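Local coordinates for citrate synthase (Metallosphaera sedula, PDB 6ABX), which probably catalyses the condensation of oxaloacetate with acetyl-CoA and water to give citrate and free CoA, the entry step of the tricarboxylic acid cycle, at residues Ser41-Val46 and Leu146-Asn151; Val171-His176 and Ala329-Ile334; Gly216-Ala221 and Asn305-Ser310; Asp232-Tyr237 and Ala286-Glu291. One frame throughout, in Å; residues are numbered along the deposited sequence.

Interaction 1: Ser41-Val46 and Leu146-Asn151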
loop_
_atom_site.group_PDB
_atom_site.type_symbol
_atom_site.label_atom_id
_atom_site.label_comp_id
_atom_site.label_asym_id
_atom_site.label_seq_id
_atom_site.Cartn_x
_atom_site.Cartn_y
_atom_site.Cartn_z
ATOM N N SER A 41 -6.778 17.435 -26.179
ATOM C CA SER A 41 -7.536 16.316 -25.617
ATOM C C SER A 41 -8.313 16.743 -24.357
ATOM O O SER A 41 -8.513 17.987 -24.083
ATOM C CB SER A 41 -6.578 15.155 -25.368
ATOM O OG SER A 41 -7.307 13.974 -24.998
ATOM N N ASN A 42 -8.879 15.765 -23.622
ATOM C CA ASN A 42 -9.649 16.061 -22.458
ATOM C C ASN A 42 -9.494 14.895 -21.469
ATOM O O ASN A 42 -8.966 13.832 -21.861
ATOM C CB ASN A 42 -11.110 16.373 -22.776
ATOM C CG ASN A 42 -11.717 15.260 -23.600
ATOM O OD1 ASN A 42 -11.954 14.182 -23.080
ATOM N ND2 ASN A 42 -11.920 15.521 -24.884
ATOM N N PHE A 43 -9.895 15.119 -20.216
ATOM C CA PHE A 43 -9.738 14.119 -19.145
ATOM C C PHE A 43 -10.230 12.724 -19.588
ATOM O O PHE A 43 -9.462 11.736 -19.566
ATOM C CB PHE A 43 -10.460 14.529 -17.878
ATOM C CG PHE A 43 -10.298 13.571 -16.735
ATOM C CD1 PHE A 43 -11.045 12.418 -16.625
ATOM C CD2 PHE A 43 -9.404 13.883 -15.728
ATOM C CE1 PHE A 43 -10.922 11.593 -15.517
ATOM C CE2 PHE A 43 -9.264 13.049 -14.641
ATOM C CZ PHE A 43 -10.023 11.922 -14.534
ATOM N N GLU A 44 -11.459 12.639 -20.036
ATOM C CA GLU A 44 -12.018 11.328 -20.381
ATOM C C GLU A 44 -11.291 10.684 -21.576
ATOM O O GLU A 44 -11.030 9.465 -21.604
ATOM C CB GLU A 44 -13.521 11.419 -20.635
ATOM C CG GLU A 44 -14.320 11.746 -19.403
ATOM C CD GLU A 44 -14.594 13.209 -19.110
ATOM O OE1 GLU A 44 -13.852 14.076 -19.580
ATOM O OE2 GLU A 44 -15.658 13.455 -18.469
ATOM N N GLU A 45 -10.915 11.489 -22.574
ATOM C CA GLU A 45 -10.262 10.900 -23.729
ATOM C C GLU A 45 -8.890 10.321 -23.326
ATOM O O GLU A 45 -8.468 9.256 -23.804
ATOM C CB GLU A 45 -10.081 11.947 -24.824
ATOM C CG GLU A 45 -9.457 11.401 -26.044
ATOM C CD GLU A 45 -9.359 12.383 -27.198
ATOM O OE1 GLU A 45 -8.361 13.158 -27.238
ATOM O OE2 GLU A 45 -10.296 12.390 -28.017
ATOM N N VAL A 46 -8.135 11.050 -22.487
ATOM C CA VAL A 46 -6.826 10.513 -22.059
ATOM C C VAL A 46 -6.980 9.311 -21.124
ATOM O O VAL A 46 -6.126 8.406 -21.209
ATOM C CB VAL A 46 -5.916 11.614 -21.460
ATOM C CG1 VAL A 46 -4.570 11.034 -21.066
ATOM C CG2 VAL A 46 -5.702 12.745 -22.440
ATOM N N LEU A 146 -22.753 16.367 -16.407
ATOM C CA LEU A 146 -21.573 17.154 -16.563
ATOM C C LEU A 146 -20.372 16.243 -16.834
ATOM O O LEU A 146 -20.319 15.192 -16.288
ATOM C CB LEU A 146 -21.339 17.982 -15.289
ATOM C CG LEU A 146 -22.427 18.989 -14.927
ATOM C CD1 LEU A 146 -22.027 19.740 -13.646
ATOM C CD2 LEU A 146 -22.607 19.956 -16.099
ATOM N N SER A 147 -19.414 16.763 -17.596
ATOM C CA SER A 147 -18.141 16.055 -17.779
ATOM C C SER A 147 -17.296 16.116 -16.503
ATOM O O SER A 147 -17.622 16.770 -15.543
ATOM C CB SER A 147 -17.404 16.591 -18.957
ATOM O OG SER A 147 -18.103 16.159 -20.143
ATOM N N HIS A 148 -16.247 15.302 -16.493
ATOM C CA HIS A 148 -15.493 15.042 -15.255
ATOM C C HIS A 148 -15.055 16.344 -14.601
ATOM O O HIS A 148 -15.247 16.492 -13.391
ATOM C CB HIS A 148 -14.302 14.132 -15.543
ATOM C CG HIS A 148 -13.450 13.869 -14.372
ATOM N ND1 HIS A 148 -13.659 12.783 -13.561
ATOM C CD2 HIS A 148 -12.402 14.566 -13.849
ATOM C CE1 HIS A 148 -12.738 12.790 -12.603
ATOM N NE2 HIS A 148 -11.971 13.868 -12.746
ATOM N N SER A 149 -14.324 17.180 -15.335
ATOM C CA SER A 149 -13.699 18.376 -14.712
ATOM C C SER A 149 -14.776 19.429 -14.387
ATOM O O SER A 149 -14.692 20.080 -13.333
ATOM C CB SER A 149 -12.623 18.917 -15.616
ATOM O OG SER A 149 -11.575 17.958 -15.766
ATOM N N GLU A 150 -15.775 19.555 -15.260
ATOM C CA GLU A 150 -16.878 20.513 -14.986
ATOM C C GLU A 150 -17.592 20.106 -13.677
ATOM O O GLU A 150 -17.897 20.931 -12.795
ATOM C CB GLU A 150 -17.867 20.597 -16.151
ATOM C CG GLU A 150 -18.879 21.692 -15.843
ATOM C CD GLU A 150 -19.853 22.152 -16.910
ATOM O OE1 GLU A 150 -19.872 21.512 -18.013
ATOM O OE2 GLU A 150 -20.593 23.153 -16.608
ATOM N N ASN A 151 -17.869 18.809 -13.539
ATOM C CA ASN A 151 -18.533 18.301 -12.369
ATOM C C ASN A 151 -17.688 18.516 -11.102
ATOM O O ASN A 151 -18.243 18.766 -10.008
ATOM C CB ASN A 151 -18.853 16.810 -12.484
ATOM C CG ASN A 151 -19.568 16.298 -11.263
ATOM O OD1 ASN A 151 -20.719 16.701 -11.023
ATOM N ND2 ASN A 151 -18.947 15.390 -10.538
HETATM O O HOH W 1 -13.644 16.514 -18.168
HETATM O O HOH W 2 -14.956 15.532 -21.533
#
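Ser147, the N-cap residue of helix 148-157, is the first residue of its segment to meet the other, its CB resting against Glu44 OE2. Its OG makes no capping bond; it binds a glycerol and has a weak link to a water that is held more firmly by Glu44 OE1. The next residue, His148, carries the contact twice over. Its backbone N donates to Glu44 OE2 at 2.8 Å, meeting the syn side of the carboxylate but 31° out of its plane, and the bend at chi2 of Glu44 is what brings that carboxylate up to the start of the helix. A carboxylate here should interact favourably with the helix dipole. The contact joins the first turns of two helices; Asn42 caps helix 43-52 by accepting from Glu45 N, in the largely helical fold of the citrate synthase family. The His148 imidazole then lies flat over Phe43 in a face-to-face stack, centroids 3.6 Å apart and planes only 8° off parallel. Both residues carry CG anti to the backbone N (chi1 177° for His148), and NE2 of His148 comes within 3.3 Å of Phe43 CZ. Ser149 follows: its N donates to a water 3.0 Å away that in turn donates to Glu44 OE1, while its OG, 4.2 Å from Phe43 CB, is hydrogen-bonded to Asp170 of helix 163-174.

Interaction 2: Val171-His176 and Ala329-Ile334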
loop_
_atom_site.group_PDB
_atom_site.type_symbol
_atom_site.label_atom_id
_atom_site.label_comp_id
_atom_site.label_asym_id
_atom_site.label_seq_id
_atom_site.Cartn_x
_atom_site.Cartn_y
_atom_site.Cartn_z
ATOM N N VAL A 171 -6.849 20.137 -18.068
ATOM C CA VAL A 171 -5.444 20.007 -18.399
ATOM C C VAL A 171 -4.597 19.673 -17.162
ATOM O O VAL A 171 -3.746 18.723 -17.230
ATOM C CB VAL A 171 -4.926 21.273 -19.092
ATOM C CG1 VAL A 171 -3.401 21.239 -19.273
ATOM C CG2 VAL A 171 -5.615 21.491 -20.420
ATOM N N SER A 172 -4.791 20.394 -16.037
ATOM C CA SER A 172 -4.049 20.107 -14.870
ATOM C C SER A 172 -4.191 18.649 -14.397
ATOM O O SER A 172 -3.169 18.029 -14.027
ATOM C CB SER A 172 -4.405 21.074 -13.762
ATOM O OG SER A 172 -4.349 22.386 -14.258
ATOM N N LEU A 173 -5.398 18.052 -14.484
ATOM C CA LEU A 173 -5.576 16.646 -14.154
ATOM C C LEU A 173 -4.900 15.741 -15.196
ATOM O O LEU A 173 -4.182 14.790 -14.793
ATOM C CB LEU A 173 -7.070 16.320 -14.044
ATOM C CG LEU A 173 -7.807 17.011 -12.899
ATOM C CD1 LEU A 173 -9.302 16.801 -13.026
ATOM C CD2 LEU A 173 -7.281 16.516 -11.557
ATOM N N MET A 174 -4.999 16.046 -16.516
ATOM C CA MET A 174 -4.370 15.148 -17.530
ATOM C C MET A 174 -2.857 15.071 -17.264
ATOM O O MET A 174 -2.205 14.011 -17.369
ATOM C CB MET A 174 -4.588 15.647 -18.992
ATOM C CG MET A 174 -5.999 15.481 -19.480
ATOM S SD MET A 174 -6.252 15.976 -21.252
ATOM C CE MET A 174 -6.329 17.736 -21.071
ATOM N N LEU A 175 -2.256 16.191 -16.849
ATOM C CA LEU A 175 -0.838 16.303 -16.601
ATOM C C LEU A 175 -0.355 15.412 -15.451
ATOM O O LEU A 175 0.850 15.142 -15.431
ATOM C CB LEU A 175 -0.435 17.739 -16.282
ATOM C CG LEU A 175 -0.557 18.720 -17.448
ATOM C CD1 LEU A 175 -0.186 20.137 -17.032
ATOM C CD2 LEU A 175 0.308 18.294 -18.596
ATOM N N HIS A 176 -1.251 14.994 -14.557
ATOM C CA HIS A 176 -0.947 14.164 -13.393
ATOM C C HIS A 176 -1.307 12.677 -13.557
ATOM O O HIS A 176 -1.118 11.917 -12.612
ATOM C CB HIS A 176 -1.625 14.740 -12.154
ATOM C CG HIS A 176 -0.986 15.994 -11.655
ATOM N ND1 HIS A 176 -1.316 17.233 -12.154
ATOM C CD2 HIS A 176 -0.062 16.197 -10.695
ATOM C CE1 HIS A 176 -0.580 18.157 -11.519
ATOM N NE2 HIS A 176 0.240 17.540 -10.659
ATOM N N ALA A 329 -3.818 12.331 -6.515
ATOM C CA ALA A 329 -4.279 10.927 -6.512
ATOM C C ALA A 329 -5.463 10.743 -7.449
ATOM O O ALA A 329 -5.548 9.716 -8.122
ATOM C CB ALA A 329 -4.643 10.485 -5.111
ATOM N N SER A 330 -6.368 11.747 -7.521
ATOM C CA SER A 330 -7.591 11.623 -8.304
ATOM C C SER A 330 -7.238 11.415 -9.782
ATOM O O SER A 330 -7.924 10.710 -10.471
ATOM C CB SER A 330 -8.519 12.817 -8.127
ATOM O OG SER A 330 -8.144 13.931 -8.910
ATOM N N ALA A 331 -6.125 11.976 -10.247
ATOM C CA ALA A 331 -5.675 11.795 -11.628
ATOM C C ALA A 331 -4.757 10.562 -11.734
ATOM O O ALA A 331 -4.879 9.737 -12.681
ATOM C CB ALA A 331 -4.900 13.041 -12.059
ATOM N N ARG A 332 -3.890 10.393 -10.739
ATOM C CA ARG A 332 -2.783 9.379 -10.869
ATOM C C ARG A 332 -3.339 7.957 -10.725
ATOM O O ARG A 332 -2.716 6.969 -11.170
ATOM C CB ARG A 332 -1.640 9.739 -9.901
ATOM C CG ARG A 332 -0.500 8.730 -9.883
ATOM C CD ARG A 332 0.201 8.602 -11.217
ATOM N NE ARG A 332 0.694 9.853 -11.690
ATOM C CZ ARG A 332 1.858 10.434 -11.332
ATOM N NH1 ARG A 332 2.672 9.826 -10.448
ATOM N NH2 ARG A 332 2.138 11.637 -11.801
ATOM N N VAL A 333 -4.547 7.796 -10.147
ATOM C CA VAL A 333 -5.195 6.514 -10.053
ATOM C C VAL A 333 -5.368 5.878 -11.422
ATOM O O VAL A 333 -5.272 4.647 -11.563
ATOM C CB VAL A 333 -6.520 6.598 -9.303
ATOM C CG1 VAL A 333 -7.558 7.422 -10.029
ATOM C CG2 VAL A 333 -7.059 5.227 -8.986
ATOM N N ILE A 334 -5.504 6.694 -12.453
ATOM C CA ILE A 334 -5.615 6.147 -13.830
ATOM C C ILE A 334 -4.292 5.465 -14.210
ATOM O O ILE A 334 -4.256 4.341 -14.638
ATOM C CB ILE A 334 -6.020 7.254 -14.809
ATOM C CG1 ILE A 334 -7.430 7.782 -14.537
ATOM C CG2 ILE A 334 -5.920 6.756 -16.231
ATOM C CD1 ILE A 334 -7.670 9.184 -15.038
HETATM O O HOH W 3 2.217 13.013 -14.490
#
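The backbones come closest at Leu173 and Ala331, whose CA atoms are 5.5 Å apart, where helix 163-174 meets the middle of helix 324-343. The small side chain of Ala331 permits this approach: its CB points at the other segment and sits 3.3 Å from Leu173 O, with His176 CB at 3.7 Å on the same methyl. Leu173 reaches in with CD2, which lies 3.8 Å from Ser330 OG; that hydroxyl is itself hydrogen-bonded to Ile327 O one turn back.

Arg332 provides the polar half. Its chain leaves the helix with CG anti to the backbone N, then folds at chi2 (62°) and chi3 (56°), which brings the edge of the guanidinium to the carbonyl of His176. NE donates to His176 O at 2.9 Å, from above the carbonyl plane, and NH2 adds a weak bond to the same oxygen. A water donates to Leu175 O and is weakly held by Arg332 NH2, tying a second carbonyl to the group. NH2 also binds a citrate anion, and Arg332 is an oxaloacetate-binding residue, so the His176 carbonyl helps to fix the rotation of a substrate-binding guanidinium. The imidazole of His176 is held in turn by its own segment, ND1 giving a nearly straight bond to Ser172 O, 2.8 Å long and in the ring plane.

Around this buried contact, helix 43-52 packs Phe43 against Leu173 and Ile334, helix 112-134 lies against Ser330 and Ile334, and helix 261-270 backs Val171 and Leu175.

Interaction 3: Gly216-Ala221 and Asn305-Ser310. With GOL (glycerol), chain E.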
loop_
_atom_site.group_PDB
_atom_site.type_symbol
_atom_site.label_atom_id
_atom_site.label_comp_id
_atom_site.label_asym_id
_atom_site.label_seq_id
_atom_site.Cartn_x
_atom_site.Cartn_y
_atom_site.Cartn_z
ATOM N N GLY A 216 6.216 15.790 -6.150
ATOM C CA GLY A 216 5.120 16.234 -7.004
ATOM C C GLY A 216 3.834 16.559 -6.253
ATOM O O GLY A 216 3.011 17.338 -6.747
ATOM N N ALA A 217 3.604 15.927 -5.096
ATOM C CA ALA A 217 2.221 15.747 -4.523
ATOM C C ALA A 217 2.109 16.528 -3.219
ATOM O O ALA A 217 1.782 15.977 -2.181
ATOM C CB ALA A 217 1.930 14.285 -4.268
ATOM N N ASN A 218 2.502 17.795 -3.282
ATOM C CA ASN A 218 2.545 18.667 -2.181
ATOM C C ASN A 218 2.234 20.106 -2.677
ATOM O O ASN A 218 2.283 20.368 -3.911
ATOM C CB ASN A 218 3.916 18.550 -1.549
ATOM C CG ASN A 218 4.930 19.206 -2.445
ATOM O OD1 ASN A 218 4.982 20.431 -2.486
ATOM N ND2 ASN A 218 5.652 18.406 -3.214
ATOM N N SER A 219 1.938 21.031 -1.740
ATOM C CA SER A 219 1.736 22.491 -2.025
ATOM C C SER A 219 2.832 23.374 -1.366
ATOM O O SER A 219 2.597 24.535 -1.029
ATOM C CB SER A 219 0.327 22.963 -1.611
ATOM O OG SER A 219 -0.691 22.592 -2.555
ATOM N N GLU A 220 4.050 22.845 -1.215
ATOM C CA GLU A 220 5.164 23.538 -0.580
ATOM C C GLU A 220 5.524 24.833 -1.339
ATOM O O GLU A 220 5.859 25.893 -0.726
ATOM C CB GLU A 220 6.331 22.554 -0.492
ATOM C CG GLU A 220 6.199 21.614 0.698
ATOM C CD GLU A 220 6.316 22.339 2.037
ATOM O OE1 GLU A 220 7.342 23.009 2.271
ATOM O OE2 GLU A 220 5.361 22.278 2.827
ATOM N N ALA A 221 5.488 24.782 -2.661
ATOM C CA ALA A 221 5.843 25.953 -3.437
ATOM C C ALA A 221 4.788 27.035 -3.244
ATOM O O ALA A 221 5.104 28.193 -3.141
ATOM C CB ALA A 221 5.990 25.638 -4.908
ATOM N N ASN A 305 9.795 22.027 -11.331
ATOM C CA ASN A 305 9.060 20.761 -11.375
ATOM C C ASN A 305 7.564 21.081 -11.549
ATOM O O ASN A 305 7.118 22.199 -11.366
ATOM C CB ASN A 305 9.269 20.014 -10.054
ATOM C CG ASN A 305 8.814 18.571 -10.117
ATOM O OD1 ASN A 305 9.221 17.836 -11.023
ATOM N ND2 ASN A 305 7.949 18.168 -9.197
ATOM N N VAL A 306 6.772 20.050 -11.831
ATOM C CA VAL A 306 5.312 20.239 -11.957
ATOM C C VAL A 306 4.726 20.926 -10.710
ATOM O O VAL A 306 3.812 21.747 -10.832
ATOM C CB VAL A 306 4.662 18.865 -12.237
ATOM C CG1 VAL A 306 4.954 17.831 -11.156
ATOM C CG2 VAL A 306 3.189 18.997 -12.540
ATOM N N ASP A 307 5.222 20.577 -9.519
ATOM C CA ASP A 307 4.643 21.146 -8.321
ATOM C C ASP A 307 5.099 22.582 -8.033
ATOM O O ASP A 307 4.652 23.131 -7.025
ATOM C CB ASP A 307 4.865 20.329 -7.052
ATOM C CG ASP A 307 6.287 19.897 -6.761
ATOM O OD1 ASP A 307 7.205 20.451 -7.365
ATOM O OD2 ASP A 307 6.442 18.950 -5.920
ATOM N N PHE A 308 5.874 23.233 -8.918
ATOM C CA PHE A 308 6.065 24.651 -8.778
ATOM C C PHE A 308 4.755 25.407 -8.997
ATOM O O PHE A 308 4.462 26.394 -8.291
ATOM C CB PHE A 308 7.143 25.105 -9.753
ATOM C CG PHE A 308 7.584 26.525 -9.531
ATOM C CD1 PHE A 308 8.459 26.819 -8.501
ATOM C CD2 PHE A 308 7.075 27.558 -10.294
ATOM C CE1 PHE A 308 8.908 28.121 -8.313
ATOM C CE2 PHE A 308 7.489 28.869 -10.078
ATOM C CZ PHE A 308 8.377 29.143 -9.052
ATOM N N TYR A 309 3.990 24.990 -10.022
ATOM C CA TYR A 309 2.769 25.705 -10.450
ATOM C C TYR A 309 1.491 24.946 -10.031
ATOM O O TYR A 309 0.460 25.575 -9.946
ATOM C CB TYR A 309 2.760 25.894 -11.973
ATOM C CG TYR A 309 3.657 27.025 -12.420
ATOM C CD1 TYR A 309 3.385 28.326 -12.034
ATOM C CD2 TYR A 309 4.786 26.792 -13.173
ATOM C CE1 TYR A 309 4.204 29.385 -12.414
ATOM C CE2 TYR A 309 5.658 27.836 -13.491
ATOM C CZ TYR A 309 5.355 29.129 -13.123
ATOM O OH TYR A 309 6.227 30.145 -13.457
ATOM N N SER A 310 1.542 23.622 -9.812
ATOM C CA SER A 310 0.281 22.837 -9.671
ATOM C C SER A 310 -0.513 23.321 -8.464
ATOM O O SER A 310 -1.735 23.557 -8.571
ATOM C CB SER A 310 0.527 21.384 -9.613
ATOM O OG SER A 310 1.305 21.043 -8.471
HETATM C C1 GOL E . 9.846 20.515 -4.094
HETATM O O1 GOL E . 8.771 21.229 -3.426
HETATM C C2 GOL E . 9.219 19.544 -5.095
HETATM O O2 GOL E . 9.805 19.666 -6.409
HETATM C C3 GOL E . 9.314 18.087 -4.619
HETATM O O3 GOL E . 8.840 17.221 -5.649
HETATM O O HOH W 4 2.263 18.582 -8.975
HETATM O O HOH W 5 5.719 22.225 -4.115
HETATM O O HOH W 6 2.617 23.314 -5.463
#
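A single carboxylate oxygen, OD2 of Asp307, gathers three donors: the Asn218 amide, a weak bond from Gly216 N, and the O3 hydroxyl of a bound glycerol. Asn218 ND2 comes to it at 2.9 Å on the anti side, 33° out of the carboxylate plane, with the amide and carboxylate planes well turned against each other. The bond from Gly216 N to OD2 is strongly bent, and its straighter bond goes to glycerol O3, 3.0 Å away. The other oxygen, OD1, takes glycerol O2 and, from above the carboxylate plane, Asn305 ND2 at 3.0 Å. Asp307 CG stands between its backbone N and carbonyl carbon (chi1 50°), which turns the carboxylate toward segment 216-221. Gly216 adopts a positive phi, 87°.

Asn218 is fixed by its own bonds: OD1 accepts from Glu220 N in an Asx turn and also takes a water, which links Ala221 N to Asp307 O. The Ala221 methyl CB lies 3.5 Å from Asp307 O, and a further water spans Gly216 O and Ser310 OG.

The glycerol probably comes from the crystallisation liquor, but it lies in the predicted active site, where Asp307 and nearby His253 are the probable catalytic residues. With the citrate bound by Asn305 ND2 alongside, this is consistent with the catalytic aspartate of a citrate synthase active site.

Interaction 4: Asp232-Tyr237 and Ala286-Glu291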
loop_
_atom_site.group_PDB
_atom_site.type_symbol
_atom_site.label_atom_id
_atom_site.label_comp_id
_atom_site.label_asym_id
_atom_site.label_seq_id
_atom_site.Cartn_x
_atom_site.Cartn_y
_atom_site.Cartn_z
ATOM N N ASP A 232 7.742 42.339 -4.859
ATOM C CA ASP A 232 8.951 43.141 -4.549
ATOM C C ASP A 232 9.796 42.466 -3.462
ATOM O O ASP A 232 11.016 42.778 -3.346
ATOM C CB ASP A 232 8.600 44.555 -4.071
ATOM C CG ASP A 232 8.255 45.520 -5.196
ATOM O OD1 ASP A 232 8.553 45.201 -6.363
ATOM O OD2 ASP A 232 7.705 46.600 -4.893
ATOM N N ASN A 233 9.189 41.540 -2.707
ATOM C CA ASN A 233 9.878 40.797 -1.686
ATOM C C ASN A 233 10.516 39.494 -2.226
ATOM O O ASN A 233 11.105 38.777 -1.424
ATOM C CB ASN A 233 8.935 40.448 -0.540
ATOM C CG ASN A 233 9.601 39.937 0.718
ATOM O OD1 ASN A 233 10.621 40.477 1.162
ATOM N ND2 ASN A 233 9.046 38.901 1.327
ATOM N N VAL A 234 10.432 39.176 -3.523
ATOM C CA VAL A 234 10.908 37.887 -3.981
ATOM C C VAL A 234 12.436 37.725 -3.794
ATOM O O VAL A 234 12.921 36.687 -3.279
ATOM C CB VAL A 234 10.546 37.671 -5.450
ATOM C CG1 VAL A 234 11.401 36.600 -6.071
ATOM C CG2 VAL A 234 9.061 37.390 -5.586
ATOM N N GLU A 235 13.203 38.749 -4.215
ATOM C CA GLU A 235 14.667 38.625 -4.215
ATOM C C GLU A 235 15.160 38.454 -2.767
ATOM O O GLU A 235 16.084 37.638 -2.490
ATOM C CB GLU A 235 15.287 39.801 -4.966
ATOM C CG GLU A 235 14.790 39.890 -6.406
ATOM C CD GLU A 235 13.325 40.291 -6.707
ATOM O OE1 GLU A 235 12.866 39.958 -7.840
ATOM O OE2 GLU A 235 12.602 40.938 -5.854
ATOM N N LYS A 236 14.570 39.220 -1.853
ATOM C CA LYS A 236 14.931 39.164 -0.434
ATOM C C LYS A 236 14.578 37.815 0.192
ATOM O O LYS A 236 15.368 37.227 0.916
ATOM C CB LYS A 236 14.313 40.330 0.334
ATOM C CG LYS A 236 14.983 41.649 -0.035
ATOM C CD LYS A 236 14.839 42.777 0.973
ATOM C CE LYS A 236 16.050 43.709 0.990
ATOM N NZ LYS A 236 17.030 43.308 2.043
ATOM N N TYR A 237 13.383 37.300 -0.100
ATOM C CA TYR A 237 12.955 36.024 0.486
ATOM C C TYR A 237 13.858 34.881 -0.007
ATOM O O TYR A 237 14.227 33.981 0.773
ATOM C CB TYR A 237 11.490 35.772 0.142
ATOM C CG TYR A 237 10.924 34.477 0.678
ATOM C CD1 TYR A 237 11.117 33.318 -0.040
ATOM C CD2 TYR A 237 10.182 34.424 1.851
ATOM C CE1 TYR A 237 10.555 32.116 0.369
ATOM C CE2 TYR A 237 9.615 33.233 2.280
ATOM C CZ TYR A 237 9.844 32.070 1.555
ATOM O OH TYR A 237 9.305 30.872 1.931
ATOM N N ALA A 286 5.331 33.857 -8.322
ATOM C CA ALA A 286 5.846 32.602 -8.806
ATOM C C ALA A 286 6.766 32.797 -10.030
ATOM O O ALA A 286 7.833 32.180 -10.170
ATOM C CB ALA A 286 4.663 31.688 -9.120
ATOM N N ASN A 287 6.354 33.671 -10.940
ATOM C CA ASN A 287 7.089 33.932 -12.150
ATOM C C ASN A 287 8.466 34.528 -11.825
ATOM O O ASN A 287 9.482 34.102 -12.414
ATOM C CB ASN A 287 6.260 34.783 -13.113
ATOM C CG ASN A 287 5.187 33.931 -13.781
ATOM O OD1 ASN A 287 5.246 32.682 -13.783
ATOM N ND2 ASN A 287 4.205 34.594 -14.361
ATOM N N ARG A 288 8.490 35.474 -10.883
ATOM C CA ARG A 288 9.763 36.058 -10.437
ATOM C C ARG A 288 10.658 35.027 -9.760
ATOM O O ARG A 288 11.865 34.992 -10.038
ATOM C CB ARG A 288 9.549 37.273 -9.539
ATOM C CG ARG A 288 9.042 38.492 -10.277
ATOM C CD ARG A 288 8.290 39.414 -9.341
ATOM N NE ARG A 288 8.443 40.838 -9.611
ATOM C CZ ARG A 288 9.259 41.633 -8.907
ATOM N NH1 ARG A 288 10.320 41.128 -8.281
ATOM N NH2 ARG A 288 8.990 42.918 -8.813
ATOM N N VAL A 289 10.099 34.164 -8.887
ATOM C CA VAL A 289 10.875 33.131 -8.282
ATOM C C VAL A 289 11.454 32.203 -9.349
ATOM O O VAL A 289 12.637 31.797 -9.300
ATOM C CB VAL A 289 10.058 32.306 -7.268
ATOM C CG1 VAL A 289 10.819 31.082 -6.815
ATOM C CG2 VAL A 289 9.625 33.143 -6.083
ATOM N N GLU A 290 10.611 31.872 -10.345
ATOM C CA GLU A 290 11.057 30.984 -11.410
ATOM C C GLU A 290 12.269 31.585 -12.146
ATOM O O GLU A 290 13.266 30.892 -12.350
ATOM C CB GLU A 290 9.890 30.712 -12.378
ATOM C CG GLU A 290 10.165 29.566 -13.324
ATOM C CD GLU A 290 9.541 29.748 -14.694
ATOM O OE1 GLU A 290 9.518 28.782 -15.507
ATOM O OE2 GLU A 290 9.136 30.880 -14.982
ATOM N N GLU A 291 12.193 32.880 -12.456
ATOM C CA GLU A 291 13.255 33.611 -13.205
ATOM C C GLU A 291 14.594 33.549 -12.451
ATOM O O GLU A 291 15.616 33.193 -13.028
ATOM C CB GLU A 291 12.888 35.069 -13.440
ATOM C CG GLU A 291 11.707 35.275 -14.367
ATOM C CD GLU A 291 11.251 36.728 -14.567
ATOM O OE1 GLU A 291 11.467 37.584 -13.659
ATOM O OE2 GLU A 291 10.660 37.011 -15.642
#
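Arg288 and Val234 bury more surface than the other residues here, and they touch each other: Val234 CG1 and CG2 both lie about 4.0 Å from Arg288 CB, so the valine braces the base of the long side chain. Beyond that base, Arg288 runs across the start of helix 234-243 with a bend at chi3 (145°), carrying its guanidinium out to two acids of the other segment. NH1 forms a salt bridge with Glu235 OE1 at 2.8 Å, the carboxylate approaching the guanidinium at its edge, with the two planes 51° apart. Glu235 can reach there because its chain bends at chi2 (69°). NH2 meets Asp232 OD1 in a longer, looser salt bridge of 3.4 Å, while the backbone N of Asp232 lies over one face of the guanidinium. The arginine is therefore held at both of its terminal nitrogens in a small network of three charged residues, and the two acid partners lie at the exposed surface.

The contact belongs to the helical packing of the citrate synthase fold, where the first turn of helix 234-243 rests on the long helix 277-297, well away from the centre of the chain. Val234 points toward that helix, and with CG1 anti to the backbone N it sets this methyl 3.9 Å from Val289 CG2. Ile285 and Ile292 of helix 277-297 and Ile228 of helix 220-228 also pack on Val234. Val289 in turn touches Phe308 and lies about 4 Å, side chain to side chain, from Leu248 and Phe251, which bind acetyl-CoA.

Overall arrangement
The four contacts form a chain through the helical body, each touching the next. Interactions 1 and 2 have centres 11 Å apart and join where Met174 and Ile334 pack on the 41-46 segment. Interaction 2 meets interaction 3, centre to centre about 13 Å away, through His176 against Val306 and Ser310. Interactions 3 and 4, with centres 16 Å apart, touch where Phe308 and Tyr309 pack against helix 277-297, with a probable hydrogen bond between Tyr309 OH and Asn287 OD1. Along the sequence interaction 1 closes first, while interaction 4 nests inside 3, and 3 inside 2. The oxaloacetate-binding Arg332 and the probable catalytic Asp307 thus lie in the middle of the series, with interactions 1 and 4 as its ends.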